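Long-range contacts in aminopeptidase N family protein (PDB 4FGM), which binds zinc and is probably an aminopeptidase of the M61 metallopeptidase family: residues M1-I9 and F16-Q24; H49-N58 and S77-Y88. All blocks are in the same frame, centred on the assembly; numbering follows the deposited sequence.

Interaction 1. Residues M1-I9 and F16-Q24; sequences MIAYDITPI and FNVSLTIEQ
Tyr4 and Leu20 face each other as a non-hydrogen-bonded pair of the antiparallel hairpin formed by 1-9 and 16-24, their side chains running alongside each other. From CB, which has Ser19 O 4.1 Å away, the tyrosine leaves with CG anti to its carbonyl carbon (chi1 -66°). One face of the ring then receives Leu20 CD1: CD1 of Tyr4 is 3.7 Å from that methyl and CE1 3.2 Å. CZ is 3.6 Å from the same Leu20 methyl, still in contact, and OH ends in a hydrogen bond to Leu113 O, which fixes the far end of the ring. Leu20 CD1 is wedged against Ile2 CG2, at 3.3 Å.

The face bearing Asp5, Ser19 and Thr21 is mostly polar. Asp5 and Ser19 form a hydrogen-bonded pair, with Asp5 N to Ser19 O at 2.8 Å, and their CB atoms touch. A water gives a proton to Asp5 OD1 (2.7 Å) and also bonds Thr21 OG1, while Asp5 OD2 accepts from His128 NE2.

Strand 2-10 pairs in parallel with 123-127 along its other edge, and 15-22 is antiparallel to 81-91; helix 108-111 packs on Ile6 and Phe16. This N-terminal hairpin supplies two inner strands of the M61 N-terminal domain.

Interaction 2. Residues H49-N58 and S77-Y88; sequences HIIGLHAESN and SKHPVTVHYQVY
His49 O accepts the backbone N-H of Tyr88, opening an antiparallel pairing of 49-58 with 77-88. Beside it, His49 ND1 approaches the edge of the Tyr88 ring. Ile50 turns CG2 to CD2 of Tyr85, whereas Ile51, on the opposite face from Ile50, exchanges two backbone bonds with Gln86 and lies alongside Tyr88. At Gly52, whose phi is positive, the chain turns a corner, and a beta bulge shifts the register by one residue. Leu53 beyond it packs CD1 on Tyr85 CD1 (3.7 Å) and CG on Val83 CG1.

His54 places CG between its backbone N and carbonyl carbon (chi1 57°), which brings the imidazole back over its neighbours: ND1 donates in the ring plane to Gly52 O (3.2 Å), and His84 CB makes a CH-pi contact with one ring face, 3.9 Å from the centroid. After Ala55, Glu56 reaches across to His84, whose NE2 donates to Glu56 OE2 (2.7 Å, 165°) on the anti lone pair. As His84 ND1 bonds Ser19 OG, the imidazole is gripped at both nitrogens.

Ser57 OG donates to Pro80 O (2.7 Å) from above the carbonyl plane, with Ser77 OG 2.8 Å from Ser57 OG. Finally the Asn58 amide stacks over the His79 ring, planes 26° apart, with ND2 of Asn58 3.3 Å from CE1 of His79. With His79 replaced by an alanine, the Asn58 amide would probably lose the flat ring it rests on and be freer to turn.

Strand 53-57 lies between 60-68 and 81-91, and strand 81-91 pairs on its other edge with 15-22. Trp72 of strand 71-74 packs on Ile50 and Leu53, and Leu74 on Ala55 and Val81.

In the fold
The two contacts follow one another along the chain, interaction 1 closing before interaction 2 opens, and their centres are about 9 Å apart. They meet where strand 15-22 runs antiparallel to strand 81-91: Val18 N lies 2.7 Å from Tyr85 O, and Leu20 O 2.7 Å from Val83 N, both probable hydrogen bonds. Side chains join them too, through Asn17 with Gln86. The neighbouring strands therefore run 2-10, 15-22, 81-91, 53-57, so that the N-terminal hairpin is tied to strands that begin some 30 to 60 residues after it. Both contacts form part of the beta structure of the M61 N-terminal domain and lie away from the zinc site.

Interaction 1. Residues M1-I9 and F16-Q24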
loop_
_atom_site.group_PDB
_atom_site.type_symbol
_atom_site.label_atom_id
_atom_site.label_comp_id
_atom_site.label_asym_id
_atom_site.label_seq_id
_atom_site.Cartn_x
_atom_site.Cartn_y
_atom_site.Cartn_z
HETATM N N MSE A 1 29.860 16.752 0.936
HETATM C CA MSE A 1 29.261 15.451 1.345
HETATM C C MSE A 1 28.807 15.551 2.793
HETATM O O MSE A 1 29.494 16.131 3.628
HETATM C CB MSE A 1 30.288 14.325 1.178
HETATM C CG MSE A 1 31.054 13.929 2.444
HETATM SE SE MSE A 1 30.111 12.592 3.497
HETATM C CE MSE A 1 29.235 11.716 2.013
ATOM N N ILE A 2 27.638 14.995 3.081
ATOM C CA ILE A 2 27.073 15.019 4.429
ATOM C C ILE A 2 27.225 13.634 5.044
ATOM O O ILE A 2 26.974 12.621 4.376
ATOM C CB ILE A 2 25.575 15.404 4.391
ATOM C CG1 ILE A 2 25.403 16.746 3.674
ATOM C CG2 ILE A 2 25.013 15.460 5.801
ATOM C CD1 ILE A 2 26.247 17.860 4.253
ATOM N N ALA A 3 27.629 13.580 6.310
ATOM C CA ALA A 3 27.839 12.292 6.973
ATOM C C ALA A 3 26.855 12.020 8.104
ATOM O O ALA A 3 26.618 12.873 8.964
ATOM C CB ALA A 3 29.271 12.206 7.493
ATOM N N TYR A 4 26.289 10.819 8.098
ATOM C CA TYR A 4 25.327 10.418 9.116
ATOM C C TYR A 4 25.814 9.187 9.869
ATOM O O TYR A 4 26.186 8.193 9.258
ATOM C CB TYR A 4 23.977 10.092 8.464
ATOM C CG TYR A 4 23.282 11.267 7.819
ATOM C CD1 TYR A 4 22.446 12.097 8.557
ATOM C CD2 TYR A 4 23.451 11.544 6.468
ATOM C CE1 TYR A 4 21.790 13.170 7.963
ATOM C CE2 TYR A 4 22.801 12.617 5.866
ATOM C CZ TYR A 4 21.973 13.425 6.619
ATOM O OH TYR A 4 21.338 14.496 6.031
ATOM N N ASP A 5 25.824 9.259 11.193
ATOM C CA ASP A 5 26.218 8.115 12.010
ATOM C C ASP A 5 25.008 7.661 12.803
ATOM O O ASP A 5 24.428 8.444 13.560
ATOM C CB ASP A 5 27.346 8.470 12.977
ATOM C CG ASP A 5 28.699 8.384 12.331
ATOM O OD1 ASP A 5 29.164 9.411 11.789
ATOM O OD2 ASP A 5 29.287 7.279 12.348
ATOM N N ILE A 6 24.618 6.403 12.619
ATOM C CA ILE A 6 23.465 5.866 13.332
ATOM C C ILE A 6 23.812 4.648 14.169
ATOM O O ILE A 6 24.518 3.732 13.717
ATOM C CB ILE A 6 22.328 5.467 12.363
ATOM C CG1 ILE A 6 21.837 6.691 11.588
ATOM C CG2 ILE A 6 21.178 4.867 13.142
ATOM C CD1 ILE A 6 20.856 6.353 10.477
ATOM N N THR A 7 23.305 4.642 15.394
ATOM C CA THR A 7 23.539 3.524 16.288
ATOM C C THR A 7 22.262 3.185 17.042
ATOM O O THR A 7 21.619 4.067 17.607
ATOM C CB THR A 7 24.655 3.856 17.326
ATOM O OG1 THR A 7 25.860 4.220 16.641
ATOM C CG2 THR A 7 24.934 2.659 18.221
ATOM N N PRO A 8 21.852 1.908 17.021
ATOM C CA PRO A 8 20.640 1.500 17.741
ATOM C C PRO A 8 21.155 1.396 19.176
ATOM O O PRO A 8 21.417 0.303 19.670
ATOM C CB PRO A 8 20.329 0.122 17.153
ATOM C CG PRO A 8 21.006 0.137 15.818
ATOM C CD PRO A 8 22.301 0.841 16.114
ATOM N N ILE A 9 21.306 2.541 19.831
ATOM C CA ILE A 9 21.880 2.598 21.168
ATOM C C ILE A 9 21.092 2.058 22.355
ATOM O O ILE A 9 21.682 1.530 23.297
ATOM C CB ILE A 9 22.318 4.061 21.500
ATOM C CG1 ILE A 9 23.358 4.055 22.619
ATOM C CG2 ILE A 9 21.109 4.905 21.901
ATOM C CD1 ILE A 9 24.703 3.493 22.190
ATOM N N PHE A 16 17.397 5.414 18.852
ATOM C CA PHE A 16 18.554 5.355 17.976
ATOM C C PHE A 16 19.350 6.620 18.305
ATOM O O PHE A 16 18.755 7.660 18.606
ATOM C CB PHE A 16 18.159 5.446 16.496
ATOM C CG PHE A 16 17.570 4.193 15.913
ATOM C CD1 PHE A 16 16.194 3.992 15.896
ATOM C CD2 PHE A 16 18.393 3.244 15.306
ATOM C CE1 PHE A 16 15.635 2.861 15.265
ATOM C CE2 PHE A 16 17.854 2.120 14.678
ATOM C CZ PHE A 16 16.464 1.928 14.660
ATOM N N ASN A 17 20.677 6.539 18.284
ATOM C CA ASN A 17 21.491 7.733 18.493
ATOM C C ASN A 17 21.858 8.134 17.082
ATOM O O ASN A 17 22.204 7.278 16.266
ATOM C CB ASN A 17 22.781 7.443 19.262
ATOM C CG ASN A 17 22.644 7.699 20.746
ATOM O OD1 ASN A 17 21.568 8.069 21.233
ATOM N ND2 ASN A 17 23.736 7.504 21.477
ATOM N N VAL A 18 21.770 9.421 16.785
ATOM C CA VAL A 18 22.104 9.892 15.451
ATOM C C VAL A 18 23.034 11.096 15.500
ATOM O O VAL A 18 22.854 12.010 16.314
ATOM C CB VAL A 18 20.837 10.281 14.653
ATOM C CG1 VAL A 18 21.219 10.682 13.242
ATOM C CG2 VAL A 18 19.856 9.115 14.622
ATOM N N SER A 19 24.038 11.067 14.630
ATOM C CA SER A 19 25.006 12.145 14.506
ATOM C C SER A 19 25.031 12.567 13.053
ATOM O O SER A 19 24.917 11.746 12.136
ATOM C CB SER A 19 26.409 11.699 14.925
ATOM O OG SER A 19 26.541 11.686 16.333
ATOM N N LEU A 20 25.187 13.862 12.854
ATOM C CA LEU A 20 25.211 14.440 11.530
ATOM C C LEU A 20 26.417 15.371 11.485
ATOM O O LEU A 20 26.554 16.260 12.330
ATOM C CB LEU A 20 23.904 15.208 11.318
ATOM C CG LEU A 20 23.783 16.184 10.163
ATOM C CD1 LEU A 20 23.891 15.454 8.852
ATOM C CD2 LEU A 20 22.454 16.887 10.269
ATOM N N THR A 21 27.300 15.156 10.517
ATOM C CA THR A 21 28.484 15.990 10.405
ATOM C C THR A 21 28.526 16.807 9.116
ATOM O O THR A 21 28.612 16.268 8.010
ATOM C CB THR A 21 29.751 15.132 10.527
ATOM O OG1 THR A 21 29.671 14.359 11.731
ATOM C CG2 THR A 21 30.995 16.013 10.589
ATOM N N ILE A 22 28.464 18.123 9.279
ATOM C CA ILE A 22 28.484 19.037 8.150
ATOM C C ILE A 22 29.848 19.702 8.082
ATOM O O ILE A 22 30.204 20.476 8.973
ATOM C CB ILE A 22 27.402 20.116 8.310
ATOM C CG1 ILE A 22 26.064 19.453 8.652
ATOM C CG2 ILE A 22 27.287 20.920 7.027
ATOM C CD1 ILE A 22 25.069 20.379 9.314
ATOM N N GLU A 23 30.605 19.386 7.031
ATOM C CA GLU A 23 31.954 19.924 6.833
ATOM C C GLU A 23 31.948 21.446 6.807
ATOM O O GLU A 23 32.778 22.093 7.447
ATOM C CB GLU A 23 32.542 19.379 5.524
ATOM C CG GLU A 23 33.959 19.849 5.188
ATOM C CD GLU A 23 35.003 19.352 6.175
ATOM O OE1 GLU A 23 34.687 18.439 6.971
ATOM O OE2 GLU A 23 36.145 19.866 6.146
ATOM N N GLN A 24 31.004 22.011 6.062
ATOM C CA GLN A 24 30.870 23.456 5.965
ATOM C C GLN A 24 29.404 23.883 6.000
ATOM O O GLN A 24 28.617 23.535 5.114
ATOM C CB GLN A 24 31.516 23.972 4.679
ATOM C CG GLN A 24 31.536 25.484 4.594
ATOM C CD GLN A 24 32.376 25.994 3.448
ATOM O OE1 GLN A 24 31.990 25.889 2.283
ATOM N NE2 GLN A 24 33.542 26.542 3.771
HETATM O O HOH W 1 28.233 11.972 11.819
#

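Interaction 2. Residues H49-N58 and S77-Y88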
loop_
_atom_site.group_PDB
_atom_site.type_symbol
_atom_site.label_atom_id
_atom_site.label_comp_id
_atom_site.label_asym_id
_atom_site.label_seq_id
_atom_site.Cartn_x
_atom_site.Cartn_y
_atom_site.Cartn_z
ATOM N N HIS A 49 9.617 12.697 17.055
ATOM C CA HIS A 49 10.382 11.621 17.689
ATOM C C HIS A 49 11.851 11.985 17.935
ATOM O O HIS A 49 12.596 11.220 18.554
ATOM C CB HIS A 49 10.302 10.346 16.843
ATOM C CG HIS A 49 8.904 9.886 16.581
ATOM N ND1 HIS A 49 7.982 9.687 17.590
ATOM C CD2 HIS A 49 8.262 9.591 15.423
ATOM C CE1 HIS A 49 6.836 9.293 17.065
ATOM N NE2 HIS A 49 6.978 9.226 15.751
ATOM N N ILE A 50 12.265 13.144 17.432
ATOM C CA ILE A 50 13.627 13.622 17.611
ATOM C C ILE A 50 13.742 14.133 19.037
ATOM O O ILE A 50 12.928 14.938 19.485
ATOM C CB ILE A 50 13.935 14.719 16.597
ATOM C CG1 ILE A 50 14.151 14.062 15.230
ATOM C CG2 ILE A 50 15.155 15.524 17.026
ATOM C CD1 ILE A 50 14.522 15.026 14.132
ATOM N N ILE A 51 14.761 13.664 19.746
ATOM C CA ILE A 51 14.935 14.013 21.152
ATOM C C ILE A 51 16.349 14.450 21.535
ATOM O O ILE A 51 17.344 13.890 21.056
ATOM C CB ILE A 51 14.555 12.798 22.036
ATOM C CG1 ILE A 51 13.096 12.423 21.797
ATOM C CG2 ILE A 51 14.787 13.103 23.505
ATOM C CD1 ILE A 51 12.704 11.087 22.414
ATOM N N GLY A 52 16.411 15.442 22.424
ATOM C CA GLY A 52 17.669 15.966 22.929
ATOM C C GLY A 52 18.694 16.361 21.888
ATOM O O GLY A 52 19.857 15.968 21.980
ATOM N N LEU A 53 18.278 17.140 20.901
ATOM C CA LEU A 53 19.205 17.563 19.858
ATOM C C LEU A 53 20.110 18.689 20.357
ATOM O O LEU A 53 19.655 19.604 21.038
ATOM C CB LEU A 53 18.428 18.027 18.615
ATOM C CG LEU A 53 19.220 18.463 17.374
ATOM C CD1 LEU A 53 18.451 18.111 16.115
ATOM C CD2 LEU A 53 19.495 19.958 17.425
ATOM N N HIS A 54 21.399 18.590 20.053
ATOM C CA HIS A 54 22.354 19.631 20.417
ATOM C C HIS A 54 23.460 19.639 19.367
ATOM O O HIS A 54 23.553 18.719 18.551
ATOM C CB HIS A 54 22.914 19.427 21.831
ATOM C CG HIS A 54 23.585 18.112 22.045
ATOM N ND1 HIS A 54 22.885 16.932 22.191
ATOM C CD2 HIS A 54 24.893 17.787 22.169
ATOM C CE1 HIS A 54 23.733 15.942 22.400
ATOM N NE2 HIS A 54 24.960 16.434 22.392
ATOM N N ALA A 55 24.285 20.676 19.358
ATOM C CA ALA A 55 25.333 20.765 18.348
ATOM C C ALA A 55 26.675 21.119 18.937
ATOM O O ALA A 55 26.764 21.620 20.057
ATOM C CB ALA A 55 24.953 21.791 17.308
ATOM N N GLU A 56 27.726 20.864 18.169
ATOM C CA GLU A 56 29.070 21.167 18.632
ATOM C C GLU A 56 29.973 21.473 17.454
ATOM O O GLU A 56 29.779 20.949 16.354
ATOM C CB GLU A 56 29.646 19.989 19.423
ATOM C CG GLU A 56 30.019 18.802 18.558
ATOM C CD GLU A 56 30.839 17.770 19.302
ATOM O OE1 GLU A 56 31.840 18.157 19.940
ATOM O OE2 GLU A 56 30.492 16.573 19.235
ATOM N N SER A 57 30.952 22.334 17.688
ATOM C CA SER A 57 31.894 22.702 16.649
ATOM C C SER A 57 33.200 23.133 17.283
ATOM O O SER A 57 33.213 23.882 18.259
ATOM C CB SER A 57 31.336 23.836 15.789
ATOM O OG SER A 57 32.132 24.016 14.629
ATOM N N ASN A 58 34.296 22.630 16.730
ATOM C CA ASN A 58 35.625 22.957 17.212
ATOM C C ASN A 58 35.755 22.739 18.715
ATOM O O ASN A 58 36.291 23.585 19.428
ATOM C CB ASN A 58 35.956 24.407 16.853
ATOM C CG ASN A 58 37.448 24.679 16.832
ATOM O OD1 ASN A 58 38.240 23.845 16.377
ATOM N ND2 ASN A 58 37.839 25.860 17.303
ATOM N N SER A 77 29.435 29.197 12.309
ATOM C CA SER A 77 30.680 28.542 12.666
ATOM C C SER A 77 31.621 28.482 11.476
ATOM O O SER A 77 31.190 28.246 10.353
ATOM C CB SER A 77 30.417 27.132 13.187
ATOM O OG SER A 77 31.644 26.473 13.471
ATOM N N LYS A 78 32.907 28.712 11.733
ATOM C CA LYS A 78 33.928 28.678 10.689
ATOM C C LYS A 78 34.413 27.251 10.496
ATOM O O LYS A 78 35.076 26.937 9.510
ATOM C CB LYS A 78 35.124 29.546 11.085
ATOM C CG LYS A 78 34.865 31.042 11.093
ATOM C CD LYS A 78 35.981 31.768 11.838
ATOM C CE LYS A 78 35.986 33.262 11.531
ATOM N NZ LYS A 78 34.655 33.901 11.742
ATOM N N HIS A 79 34.073 26.391 11.448
ATOM C CA HIS A 79 34.492 24.996 11.410
ATOM C C HIS A 79 33.362 24.012 11.137
ATOM O O HIS A 79 32.177 24.367 11.182
ATOM C CB HIS A 79 35.132 24.610 12.741
ATOM C CG HIS A 79 36.167 25.579 13.217
ATOM N ND1 HIS A 79 35.935 26.462 14.246
ATOM C CD2 HIS A 79 37.435 25.801 12.799
ATOM C CE1 HIS A 79 37.022 27.192 14.446
ATOM N NE2 HIS A 79 37.943 26.811 13.582
ATOM N N PRO A 80 33.724 22.752 10.844
ATOM C CA PRO A 80 32.734 21.707 10.577
ATOM C C PRO A 80 31.839 21.615 11.815
ATOM O O PRO A 80 32.291 21.880 12.931
ATOM C CB PRO A 80 33.595 20.455 10.410
ATOM C CG PRO A 80 34.869 20.986 9.843
ATOM C CD PRO A 80 35.097 22.245 10.649
ATOM N N VAL A 81 30.577 21.251 11.627
ATOM C CA VAL A 81 29.664 21.128 12.757
ATOM C C VAL A 81 29.088 19.719 12.837
ATOM O O VAL A 81 28.816 19.076 11.814
ATOM C CB VAL A 81 28.499 22.147 12.656
ATOM C CG1 VAL A 81 27.473 21.883 13.750
ATOM C CG2 VAL A 81 29.034 23.570 12.786
ATOM N N THR A 82 28.929 19.240 14.065
ATOM C CA THR A 82 28.374 17.921 14.324
ATOM C C THR A 82 27.099 18.103 15.146
ATOM O O THR A 82 27.110 18.744 16.193
ATOM C CB THR A 82 29.365 17.033 15.111
ATOM O OG1 THR A 82 30.579 16.898 14.364
ATOM C CG2 THR A 82 28.776 15.643 15.338
ATOM N N VAL A 83 25.999 17.549 14.650
ATOM C CA VAL A 83 24.711 17.648 15.328
ATOM C C VAL A 83 24.371 16.278 15.900
ATOM O O VAL A 83 24.444 15.277 15.197
ATOM C CB VAL A 83 23.615 18.088 14.335
ATOM C CG1 VAL A 83 22.296 18.317 15.060
ATOM C CG2 VAL A 83 24.064 19.352 13.608
ATOM N N HIS A 84 24.017 16.236 17.178
ATOM C CA HIS A 84 23.682 14.981 17.842
ATOM C C HIS A 84 22.231 14.974 18.305
ATOM O O HIS A 84 21.723 15.983 18.783
ATOM C CB HIS A 84 24.547 14.776 19.089
ATOM C CG HIS A 84 26.019 14.786 18.834
ATOM N ND1 HIS A 84 26.708 13.683 18.373
ATOM C CD2 HIS A 84 26.948 15.754 19.025
ATOM C CE1 HIS A 84 27.995 13.970 18.296
ATOM N NE2 HIS A 84 28.167 15.221 18.686
ATOM N N TYR A 85 21.567 13.833 18.161
ATOM C CA TYR A 85 20.198 13.682 18.645
ATOM C C TYR A 85 19.827 12.215 18.719
ATOM O O TYR A 85 20.535 11.354 18.192
ATOM C CB TYR A 85 19.172 14.439 17.776
ATOM C CG TYR A 85 19.198 14.126 16.299
ATOM C CD1 TYR A 85 20.036 14.829 15.434
ATOM C CD2 TYR A 85 18.380 13.129 15.758
ATOM C CE1 TYR A 85 20.060 14.553 14.065
ATOM C CE2 TYR A 85 18.398 12.839 14.380
ATOM C CZ TYR A 85 19.243 13.558 13.547
ATOM O OH TYR A 85 19.291 13.290 12.197
ATOM N N GLN A 86 18.730 11.938 19.415
ATOM C CA GLN A 86 18.217 10.583 19.547
ATOM C C GLN A 86 16.888 10.544 18.817
ATOM O O GLN A 86 16.250 11.582 18.607
ATOM C CB GLN A 86 17.971 10.226 21.008
ATOM C CG GLN A 86 19.207 10.171 21.860
ATOM C CD GLN A 86 18.942 9.474 23.169
ATOM O OE1 GLN A 86 18.100 9.903 23.950
ATOM N NE2 GLN A 86 19.654 8.382 23.412
ATOM N N VAL A 87 16.468 9.349 18.431
ATOM C CA VAL A 87 15.199 9.198 17.748
ATOM C C VAL A 87 14.395 8.076 18.407
ATOM O O VAL A 87 14.909 6.964 18.593
ATOM C CB VAL A 87 15.416 8.876 16.259
ATOM C CG1 VAL A 87 14.080 8.752 15.557
ATOM C CG2 VAL A 87 16.251 9.966 15.616
ATOM N N TYR A 88 13.147 8.381 18.770
ATOM C CA TYR A 88 12.265 7.396 19.400
ATOM C C TYR A 88 11.617 6.574 18.294
ATOM O O TYR A 88 10.913 7.120 17.451
ATOM C CB TYR A 88 11.180 8.087 20.225
ATOM C CG TYR A 88 10.264 7.116 20.935
ATOM C CD1 TYR A 88 10.726 6.338 21.997
ATOM C CD2 TYR A 88 8.929 6.979 20.548
ATOM C CE1 TYR A 88 9.879 5.449 22.661
ATOM C CE2 TYR A 88 8.075 6.094 21.205
ATOM C CZ TYR A 88 8.556 5.335 22.264
ATOM O OH TYR A 88 7.707 4.492 22.941
#